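Long-range contacts in BlEst2 (Bacillus licheniformis, PDB 6WPX), which probably hydrolyses ester bonds as an esterase or lipase and is seen here in its propeptide form, with a C-terminal domain that has autoinhibitory effects: residues 221-226 and 288-293; 314-319 and 379-384; 385-390 and 463-468. All blocks are in the same frame, centred on the assembly; numbering follows the deposited sequence.

Interaction 1: 221-226 and 288-293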
loop_
_atom_site.group_PDB
_atom_site.type_symbol
_atom_site.label_atom_id
_atom_site.label_comp_id
_atom_site.label_asym_id
_atom_site.label_seq_id
_atom_site.Cartn_x
_atom_site.Cartn_y
_atom_site.Cartn_z
ATOM N N GLY A 221 5.663 0.952 7.497
ATOM C CA GLY A 221 4.892 1.358 8.669
ATOM C C GLY A 221 4.963 2.843 8.985
ATOM O O GLY A 221 3.930 3.489 9.158
ATOM N N VAL A 222 6.170 3.404 9.043
ATOM C CA VAL A 222 6.346 4.830 9.362
ATOM C C VAL A 222 5.895 5.698 8.186
ATOM O O VAL A 222 5.394 6.779 8.409
ATOM C CB VAL A 222 7.759 5.204 9.903
ATOM C CG1 VAL A 222 8.102 4.401 11.168
ATOM C CG2 VAL A 222 8.825 5.010 8.852
ATOM N N TYR A 223 6.022 5.204 6.950
ATOM C CA TYR A 223 5.490 5.924 5.791
ATOM C C TYR A 223 3.960 5.989 5.925
ATOM O O TYR A 223 3.365 7.057 5.854
ATOM C CB TYR A 223 5.876 5.247 4.468
ATOM C CG TYR A 223 5.525 6.124 3.285
ATOM C CD1 TYR A 223 6.368 7.161 2.883
ATOM C CD2 TYR A 223 4.316 5.970 2.616
ATOM C CE1 TYR A 223 6.012 8.018 1.845
ATOM C CE2 TYR A 223 3.972 6.790 1.546
ATOM C CZ TYR A 223 4.807 7.826 1.183
ATOM O OH TYR A 223 4.441 8.619 0.135
ATOM N N LEU A 224 3.326 4.837 6.137
ATOM C CA LEU A 224 1.873 4.795 6.241
ATOM C C LEU A 224 1.340 5.434 7.526
ATOM O O LEU A 224 0.190 5.869 7.532
ATOM C CB LEU A 224 1.344 3.372 6.049
ATOM C CG LEU A 224 1.571 2.751 4.686
ATOM C CD1 LEU A 224 1.056 1.342 4.669
ATOM C CD2 LEU A 224 0.904 3.559 3.549
ATOM N N ASN A 225 2.188 5.583 8.569
ATOM C CA ASN A 225 1.830 6.296 9.812
ATOM C C ASN A 225 1.458 7.748 9.509
ATOM O O ASN A 225 0.735 8.346 10.288
ATOM C CB ASN A 225 2.995 6.295 10.814
ATOM C CG ASN A 225 3.003 5.092 11.700
ATOM O OD1 ASN A 225 2.112 4.255 11.643
ATOM N ND2 ASN A 225 4.033 4.957 12.484
ATOM N N MET A 226 1.902 8.290 8.371
ATOM C CA MET A 226 1.533 9.660 7.984
ATOM C C MET A 226 0.046 9.731 7.656
ATOM O O MET A 226 -0.520 10.813 7.688
ATOM C CB MET A 226 2.334 10.108 6.766
ATOM C CG MET A 226 3.839 10.251 7.046
ATOM S SD MET A 226 4.659 11.004 5.639
ATOM C CE MET A 226 4.259 9.782 4.295
ATOM N N SER A 288 -0.015 13.609 8.029
ATOM C CA SER A 288 1.345 14.167 8.042
ATOM C C SER A 288 1.901 14.077 6.638
ATOM O O SER A 288 1.344 13.360 5.806
ATOM C CB SER A 288 2.245 13.378 8.987
ATOM O OG SER A 288 1.804 13.563 10.321
ATOM N N TYR A 289 3.031 14.763 6.382
ATOM C CA TYR A 289 3.599 14.807 5.058
ATOM C C TYR A 289 5.054 14.499 5.072
ATOM O O TYR A 289 5.756 14.878 6.019
ATOM C CB TYR A 289 3.364 16.194 4.436
ATOM C CG TYR A 289 1.902 16.576 4.384
ATOM C CD1 TYR A 289 1.084 16.139 3.344
ATOM C CD2 TYR A 289 1.317 17.316 5.409
ATOM C CE1 TYR A 289 -0.266 16.496 3.289
ATOM C CE2 TYR A 289 -0.042 17.620 5.396
ATOM C CZ TYR A 289 -0.821 17.242 4.317
ATOM O OH TYR A 289 -2.152 17.592 4.285
ATOM N N PRO A 290 5.550 13.823 4.014
ATOM C CA PRO A 290 6.991 13.541 3.967
ATOM C C PRO A 290 7.712 14.620 3.157
ATOM O O PRO A 290 7.090 15.526 2.629
ATOM C CB PRO A 290 7.030 12.211 3.205
ATOM C CG PRO A 290 5.915 12.360 2.170
ATOM C CD PRO A 290 4.854 13.271 2.821
ATOM N N PHE A 291 9.012 14.455 3.005
ATOM C CA PHE A 291 9.866 15.176 2.073
ATOM C C PHE A 291 10.470 14.048 1.270
ATOM O O PHE A 291 10.956 13.062 1.852
ATOM C CB PHE A 291 10.968 16.018 2.746
ATOM C CG PHE A 291 11.911 16.589 1.705
ATOM C CD1 PHE A 291 11.517 17.646 0.889
ATOM C CD2 PHE A 291 13.180 16.049 1.519
ATOM C CE1 PHE A 291 12.390 18.184 -0.055
ATOM C CE2 PHE A 291 14.056 16.590 0.576
ATOM C CZ PHE A 291 13.655 17.653 -0.208
ATOM N N ILE A 292 10.415 14.167 -0.060
ATOM C CA ILE A 292 10.861 13.096 -0.951
ATOM C C ILE A 292 11.721 13.574 -2.086
ATOM O O ILE A 292 11.395 14.552 -2.744
ATOM C CB ILE A 292 9.625 12.308 -1.528
ATOM C CG1 ILE A 292 8.678 11.789 -0.437
ATOM C CG2 ILE A 292 10.031 11.170 -2.490
ATOM C CD1 ILE A 292 7.330 11.336 -0.965
ATOM N N ARG A 293 12.785 12.791 -2.378
ATOM C CA ARG A 293 13.653 12.951 -3.542
ATOM C C ARG A 293 13.951 11.577 -4.120
ATOM O O ARG A 293 13.736 10.572 -3.470
ATOM C CB ARG A 293 14.941 13.747 -3.226
ATOM C CG ARG A 293 14.714 15.246 -2.963
ATOM C CD ARG A 293 14.282 16.001 -4.221
ATOM N NE ARG A 293 14.076 17.443 -3.997
ATOM C CZ ARG A 293 12.916 17.993 -3.653
ATOM N NH1 ARG A 293 11.859 17.233 -3.413
ATOM N NH2 ARG A 293 12.820 19.303 -3.494
#

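Interaction 2: 314-319 and 379-384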
loop_
_atom_site.group_PDB
_atom_site.type_symbol
_atom_site.label_atom_id
_atom_site.label_comp_id
_atom_site.label_asym_id
_atom_site.label_seq_id
_atom_site.Cartn_x
_atom_site.Cartn_y
_atom_site.Cartn_z
ATOM N N ILE A 314 11.932 12.879 13.204
ATOM C CA ILE A 314 12.058 12.646 11.782
ATOM C C ILE A 314 12.446 11.179 11.637
ATOM O O ILE A 314 13.179 10.649 12.468
ATOM C CB ILE A 314 13.042 13.598 11.008
ATOM C CG1 ILE A 314 14.469 13.597 11.607
ATOM C CG2 ILE A 314 12.478 15.032 10.879
ATOM C CD1 ILE A 314 15.573 14.208 10.708
ATOM N N THR A 315 11.937 10.529 10.591
ATOM C CA THR A 315 12.386 9.201 10.180
ATOM C C THR A 315 13.010 9.502 8.834
ATOM O O THR A 315 12.494 10.346 8.091
ATOM C CB THR A 315 11.336 8.092 10.246
ATOM O OG1 THR A 315 10.433 8.178 9.141
ATOM C CG2 THR A 315 10.586 8.033 11.604
ATOM N N VAL A 316 14.168 8.912 8.576
ATOM C CA VAL A 316 14.991 9.205 7.400
ATOM C C VAL A 316 15.276 7.890 6.708
ATOM O O VAL A 316 15.778 6.958 7.328
ATOM C CB VAL A 316 16.290 9.956 7.822
ATOM C CG1 VAL A 316 17.121 10.378 6.611
ATOM C CG2 VAL A 316 15.982 11.165 8.695
ATOM N N HIS A 317 14.898 7.802 5.439
ATOM C CA HIS A 317 15.017 6.573 4.678
ATOM C C HIS A 317 15.707 6.772 3.360
ATOM O O HIS A 317 15.314 7.647 2.591
ATOM C CB HIS A 317 13.615 5.970 4.422
ATOM C CG HIS A 317 12.773 5.949 5.642
ATOM N ND1 HIS A 317 12.801 4.877 6.512
ATOM C CD2 HIS A 317 11.949 6.895 6.138
ATOM C CE1 HIS A 317 12.007 5.208 7.514
ATOM N NE2 HIS A 317 11.468 6.407 7.329
ATOM N N TRP A 318 16.686 5.914 3.071
ATOM C CA TRP A 318 17.332 5.914 1.766
ATOM C C TRP A 318 17.027 4.544 1.151
ATOM O O TRP A 318 17.603 3.537 1.555
ATOM C CB TRP A 318 18.841 6.182 1.868
ATOM C CG TRP A 318 19.518 6.320 0.530
ATOM C CD1 TRP A 318 19.999 5.313 -0.257
ATOM C CD2 TRP A 318 19.781 7.545 -0.175
ATOM N NE1 TRP A 318 20.561 5.834 -1.404
ATOM C CE2 TRP A 318 20.421 7.202 -1.388
ATOM C CE3 TRP A 318 19.493 8.903 0.081
ATOM C CZ2 TRP A 318 20.844 8.169 -2.311
ATOM C CZ3 TRP A 318 19.876 9.858 -0.858
ATOM C CH2 TRP A 318 20.572 9.490 -2.022
ATOM N N LEU A 319 16.073 4.501 0.220
ATOM C CA LEU A 319 15.711 3.254 -0.480
ATOM C C LEU A 319 16.612 3.123 -1.663
ATOM O O LEU A 319 16.848 4.107 -2.354
ATOM C CB LEU A 319 14.249 3.252 -0.946
ATOM C CG LEU A 319 13.167 3.125 0.137
ATOM C CD1 LEU A 319 12.893 4.482 0.809
ATOM C CD2 LEU A 319 11.907 2.565 -0.466
ATOM N N PHE A 379 17.745 5.542 -6.390
ATOM C CA PHE A 379 17.345 5.768 -5.015
ATOM C C PHE A 379 16.027 6.486 -4.873
ATOM O O PHE A 379 15.540 7.130 -5.799
ATOM C CB PHE A 379 18.455 6.535 -4.251
ATOM C CG PHE A 379 18.548 8.015 -4.586
ATOM C CD1 PHE A 379 17.772 8.953 -3.905
ATOM C CD2 PHE A 379 19.391 8.465 -5.590
ATOM C CE1 PHE A 379 17.845 10.304 -4.218
ATOM C CE2 PHE A 379 19.477 9.822 -5.893
ATOM C CZ PHE A 379 18.696 10.731 -5.212
ATOM N N LEU A 380 15.473 6.393 -3.678
ATOM C CA LEU A 380 14.278 7.099 -3.259
ATOM C C LEU A 380 14.579 7.493 -1.832
ATOM O O LEU A 380 14.812 6.637 -0.993
ATOM C CB LEU A 380 13.025 6.209 -3.360
ATOM C CG LEU A 380 11.668 6.876 -3.066
ATOM C CD1 LEU A 380 11.433 8.098 -3.968
ATOM C CD2 LEU A 380 10.537 5.882 -3.236
ATOM N N PHE A 381 14.668 8.797 -1.597
ATOM C CA PHE A 381 15.006 9.400 -0.310
ATOM C C PHE A 381 13.750 9.956 0.291
ATOM O O PHE A 381 13.087 10.780 -0.334
ATOM C CB PHE A 381 16.063 10.517 -0.508
ATOM C CG PHE A 381 16.306 11.345 0.734
ATOM C CD1 PHE A 381 16.568 10.735 1.962
ATOM C CD2 PHE A 381 16.258 12.731 0.682
ATOM C CE1 PHE A 381 16.770 11.497 3.113
ATOM C CE2 PHE A 381 16.485 13.502 1.832
ATOM C CZ PHE A 381 16.754 12.878 3.039
ATOM N N ILE A 382 13.405 9.501 1.511
ATOM C CA ILE A 382 12.163 9.926 2.152
ATOM C C ILE A 382 12.418 10.302 3.587
ATOM O O ILE A 382 13.066 9.562 4.332
ATOM C CB ILE A 382 11.040 8.833 2.050
ATOM C CG1 ILE A 382 10.724 8.473 0.593
ATOM C CG2 ILE A 382 9.749 9.210 2.816
ATOM C CD1 ILE A 382 10.073 7.122 0.437
ATOM N N VAL A 383 11.855 11.429 3.976
ATOM C CA VAL A 383 11.884 11.907 5.354
ATOM C C VAL A 383 10.437 12.016 5.817
ATOM O O VAL A 383 9.621 12.609 5.114
ATOM C CB VAL A 383 12.636 13.259 5.528
ATOM C CG1 VAL A 383 12.652 13.702 6.999
ATOM C CG2 VAL A 383 14.059 13.164 5.003
ATOM N N THR A 384 10.116 11.473 6.992
ATOM C CA THR A 384 8.781 11.698 7.549
ATOM C C THR A 384 8.994 12.616 8.739
ATOM O O THR A 384 10.068 12.597 9.333
ATOM C CB THR A 384 8.013 10.404 7.908
ATOM O OG1 THR A 384 8.513 9.931 9.153
ATOM C CG2 THR A 384 8.097 9.329 6.814
#

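Interaction 3: 385-390 and 463-468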
loop_
_atom_site.group_PDB
_atom_site.type_symbol
_atom_site.label_atom_id
_atom_site.label_comp_id
_atom_site.label_asym_id
_atom_site.label_seq_id
_atom_site.Cartn_x
_atom_site.Cartn_y
_atom_site.Cartn_z
ATOM N N PHE A 385 7.999 13.432 9.064
ATOM C CA PHE A 385 8.085 14.390 10.156
ATOM C C PHE A 385 6.940 14.229 11.113
ATOM O O PHE A 385 5.770 14.140 10.699
ATOM C CB PHE A 385 8.032 15.839 9.630
ATOM C CG PHE A 385 9.083 16.217 8.608
ATOM C CD1 PHE A 385 8.950 15.834 7.272
ATOM C CD2 PHE A 385 10.181 16.993 8.971
ATOM C CE1 PHE A 385 9.918 16.173 6.333
ATOM C CE2 PHE A 385 11.158 17.340 8.021
ATOM C CZ PHE A 385 11.007 16.937 6.709
ATOM N N ASP A 386 7.284 14.226 12.399
ATOM C CA ASP A 386 6.295 14.249 13.467
ATOM C C ASP A 386 6.401 15.729 13.934
ATOM O O ASP A 386 7.315 16.098 14.670
ATOM C CB ASP A 386 6.631 13.254 14.590
ATOM C CG ASP A 386 5.603 13.264 15.720
ATOM O OD1 ASP A 386 4.691 14.121 15.690
ATOM O OD2 ASP A 386 5.677 12.383 16.594
ATOM N N SER A 387 5.535 16.577 13.398
ATOM C CA SER A 387 5.614 18.024 13.641
ATOM C C SER A 387 4.233 18.681 13.592
ATOM O O SER A 387 3.397 18.287 12.770
ATOM C CB SER A 387 6.522 18.665 12.586
ATOM O OG SER A 387 6.520 20.087 12.574
ATOM N N PRO A 388 3.994 19.729 14.407
ATOM C CA PRO A 388 2.696 20.429 14.342
ATOM C C PRO A 388 2.494 21.181 13.022
ATOM O O PRO A 388 1.398 21.640 12.767
ATOM C CB PRO A 388 2.768 21.415 15.523
ATOM C CG PRO A 388 3.900 20.924 16.384
ATOM C CD PRO A 388 4.874 20.334 15.429
ATOM N N LEU A 389 3.543 21.225 12.180
ATOM C CA LEU A 389 3.505 21.956 10.881
ATOM C C LEU A 389 2.494 21.321 9.918
ATOM O O LEU A 389 2.065 22.000 9.026
ATOM C CB LEU A 389 4.897 22.015 10.244
ATOM C CG LEU A 389 4.906 22.507 8.802
ATOM C CD1 LEU A 389 4.690 24.000 8.746
ATOM C CD2 LEU A 389 6.172 22.096 8.077
ATOM N N ASN A 390 2.137 20.055 10.139
ATOM C CA ASN A 390 1.188 19.306 9.268
ATOM C C ASN A 390 -0.132 20.072 9.108
ATOM O O ASN A 390 -0.633 20.112 8.013
ATOM C CB ASN A 390 1.015 17.843 9.711
ATOM C CG ASN A 390 0.253 17.653 11.010
ATOM O OD1 ASN A 390 0.519 18.333 11.999
ATOM N ND2 ASN A 390 -0.726 16.773 11.005
ATOM N N PHE A 463 10.946 25.221 5.707
ATOM C CA PHE A 463 10.340 23.871 5.716
ATOM C C PHE A 463 10.271 23.373 4.276
ATOM O O PHE A 463 10.362 24.168 3.359
ATOM C CB PHE A 463 8.930 23.871 6.319
ATOM C CG PHE A 463 7.849 24.425 5.436
ATOM C CD1 PHE A 463 7.212 23.631 4.507
ATOM C CD2 PHE A 463 7.458 25.746 5.530
ATOM C CE1 PHE A 463 6.221 24.140 3.698
ATOM C CE2 PHE A 463 6.473 26.256 4.707
ATOM C CZ PHE A 463 5.864 25.459 3.786
ATOM N N ASN A 464 10.068 22.071 4.143
ATOM C CA ASN A 464 9.920 21.375 2.848
ATOM C C ASN A 464 9.022 20.137 3.047
ATOM O O ASN A 464 9.232 19.432 3.999
ATOM C CB ASN A 464 11.254 21.130 2.123
ATOM C CG ASN A 464 12.333 20.464 2.950
ATOM O OD1 ASN A 464 13.511 20.654 2.714
ATOM N ND2 ASN A 464 11.941 19.661 3.911
ATOM N N ARG A 465 8.049 19.946 2.166
ATOM C CA ARG A 465 7.200 18.732 2.144
ATOM C C ARG A 465 6.914 18.389 0.690
ATOM O O ARG A 465 6.955 19.269 -0.136
ATOM C CB ARG A 465 5.894 18.841 2.933
ATOM C CG ARG A 465 6.062 19.067 4.421
ATOM C CD ARG A 465 6.658 17.932 5.201
ATOM N NE ARG A 465 6.414 18.031 6.622
ATOM C CZ ARG A 465 7.120 18.751 7.467
ATOM N NH1 ARG A 465 8.154 19.451 7.050
ATOM N NH2 ARG A 465 6.799 18.758 8.741
ATOM N N THR A 466 6.596 17.137 0.454
ATOM C CA THR A 466 6.268 16.600 -0.858
ATOM C C THR A 466 4.943 15.877 -0.736
ATOM O O THR A 466 4.825 14.925 0.037
ATOM C CB THR A 466 7.351 15.642 -1.349
ATOM O OG1 THR A 466 8.643 16.193 -1.113
ATOM C CG2 THR A 466 7.186 15.319 -2.814
ATOM N N ILE A 467 3.949 16.333 -1.492
ATOM C CA ILE A 467 2.615 15.739 -1.496
ATOM C C ILE A 467 2.481 14.932 -2.757
ATOM O O ILE A 467 2.794 15.424 -3.833
ATOM C CB ILE A 467 1.511 16.833 -1.389
ATOM C CG1 ILE A 467 1.710 17.656 -0.079
ATOM C CG2 ILE A 467 0.071 16.219 -1.485
ATOM C CD1 ILE A 467 0.812 18.834 0.086
ATOM N N ILE A 468 2.021 13.683 -2.623
ATOM C CA ILE A 468 1.757 12.799 -3.752
ATOM C C ILE A 468 0.249 12.560 -3.858
ATOM O O ILE A 468 -0.382 12.125 -2.897
ATOM C CB ILE A 468 2.554 11.471 -3.658
ATOM C CG1 ILE A 468 4.060 11.752 -3.832
ATOM C CG2 ILE A 468 2.027 10.425 -4.695
ATOM C CD1 ILE A 468 4.902 10.625 -3.508
#

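Interaction 1: 221-226 and 288-293
Met226 lays its thioether against Pro290 in a buried contact between two parts of the fold. Helix 218-224 falls in the chain between strands 201-205 and 245-246 of the mixed sheet of the alpha/beta-hydrolase part, while strand 290-297 is an outermost strand of an antiparallel sheet that follows it.

The torsions of Met226 account for the fit. CG stands anti to the carbonyl carbon (chi1 -66°), the chain then runs extended to SD, and a bend at the last torsion (chi3 -59°) turns the methyl aside. SD thereby comes to rest beside the Tyr289-Pro290 peptide link, 3.4 Å from Pro290 N, and also touches Pro290 CB at 3.6 Å. The methyl reaches the same proline, with CE 3.7 Å from Pro290 CG. Met226 CE also sits over one face of the Tyr223 ring, nearer the rim than the centre, and so bridges tyrosine and proline. Tyr223 crosses Ile292 at about a right angle, its OH 4.1 Å from Ile292 CD1; this is a light touch.

A single backbone bond fixes the two chains beside this apolar patch. Ser288 N donates to Met226 O over 2.9 Å, nearly straight at 171°, in the carbonyl plane and on a lone pair. Ser288 CB adds a van der Waals contact to Met226 CB at 4.0 Å.

Strand 462-473 flanks the same residues, Thr466 bonding to Ile292 N through OG1. Leu153 and Leu156 of helix 152-157 pack on Tyr223, and strand 377-386 contributes Ile382 to Tyr223, Thr384 to Met226 and Leu380 to Ile292.

Interaction 2: 314-319 and 379-384
Ile314 meets the partner strand through its CA, 3.2 Å from Thr384 O in a CA-H...O contact, and through CB against Val383. Strands 313-320 and 377-386 are antiparallel neighbours in one sheet, flanked by 353-360 and 290-297. Thr315 and Thr384 form a hydrogen-bonded antiparallel pair, and their hydroxyls also bond, OG1 to OG1, at 2.6 Å. The register puts both side chains on one face, and like rotations (chi1 77° and 79°) turn the hydroxyls to each other. On the opposite face Val316 places CG1 at the edge of the Phe381 ring, 3.7 Å from CE1. His317 N donates to Ile382 O over 2.8 Å, nearly along the C=O axis, while its NE2 bonds back to Thr315 OG1 at 2.7 Å and its ND1 reaches Ser356.

Trp318 offers one face to Phe379 in an offset stack, the centroids of its six-membered ring and the Phe379 ring 4.2 Å apart, planes at 15°; its NE1 bonds to Glu377. With an alanine here Phe379 would probably lose its stacking partner and Glu377 its indole donor, opening a gap beside Phe381. Leu319 N bonds to Leu380 O, and its CD1 meets Ile382 CD1.

The face of Val316, Trp318 and Phe381 is apolar and aromatic; the other combines Leu319, Leu380 and Ile382 with a hydrogen-bonded chain, Thr384 OG1 to Thr315 OG1 to His317 NE2, that satisfies these buried polar atoms.

Interaction 3: 385-390 and 463-468
Phe385 and Arg465 are stacked flat: the guanidinium and ring planes differ by only 7°, and Arg465 CZ lies 3.6 Å from the centroid of the Phe385 ring, over its face. This is a cation-pi contact of the parallel kind. Arg465 NH1 sits above the middle of the ring, while NH2 reaches back to Phe385 CB at 3.3 Å. The arginine gets there by folding rather than stretching: CG is anti to the carbonyl carbon, and a bend at chi2 (-67°) brings the head round toward strand 377-386.

The guanidinium is sandwiched. Against the face turned from Phe385 comes the Leu389 methyl CD2, 3.5 Å from Arg465 NH2 and offset toward the rim, and Ser387 CB lies at the guanidinium edge, in its plane. The same Leu389 CD2 also reaches Phe463 CB at 3.7 Å, so one methyl spans charge and hydrocarbon.

The contact joins two antiparallel sheets of the C-terminal part: Phe385 is on strand 377-386, whose chain continues through Ser387 into helix 389-397, and Arg465 is on strand 462-473 of the other sheet. Ser387 caps the approach to that helix, its OG accepting from Leu389 N at 3.2 Å; OG also bonds to Glu308.

Polar bonds restrict rotation of the guanidinium. NH2 makes a salt bridge to Glu308, whose carboxylate probably balances the buried charge. Arg465 NH1 donates to Asn464 O at 3.2 Å. The acceptor is in the guanidinium plane, but NH1 stands well above the carbonyl plane and so is not on a lone pair. The Asn464 side chain crosses Phe385 at about a right angle, the amide inclined 59° to the ring and ND2 standing 4.0 Å from Phe385 CZ, while OD1 accepts from Ala306 N.

Overall arrangement
Interactions 1, 2 and 3 occupy one region of the chain. The centre of interaction 1 lies about 8 Å from those of interactions 2 and 3, which are themselves about 13 Å apart. Strand 290-297 connects them: Phe291 O and Val383 N, 2.8 Å apart, probably bond interactions 1 and 2 within one sheet, whereas Pro290 O and Thr466 N, also 2.8 Å apart, probably bond interaction 1 to the strand of interaction 3. Strand 377-386 carries all of 379-384 and the first two residues of 385-390, and Ile314 CG2 packs on Phe385 CD2 at 3.6 Å. Through 221-226 the group meets the hydrolase part.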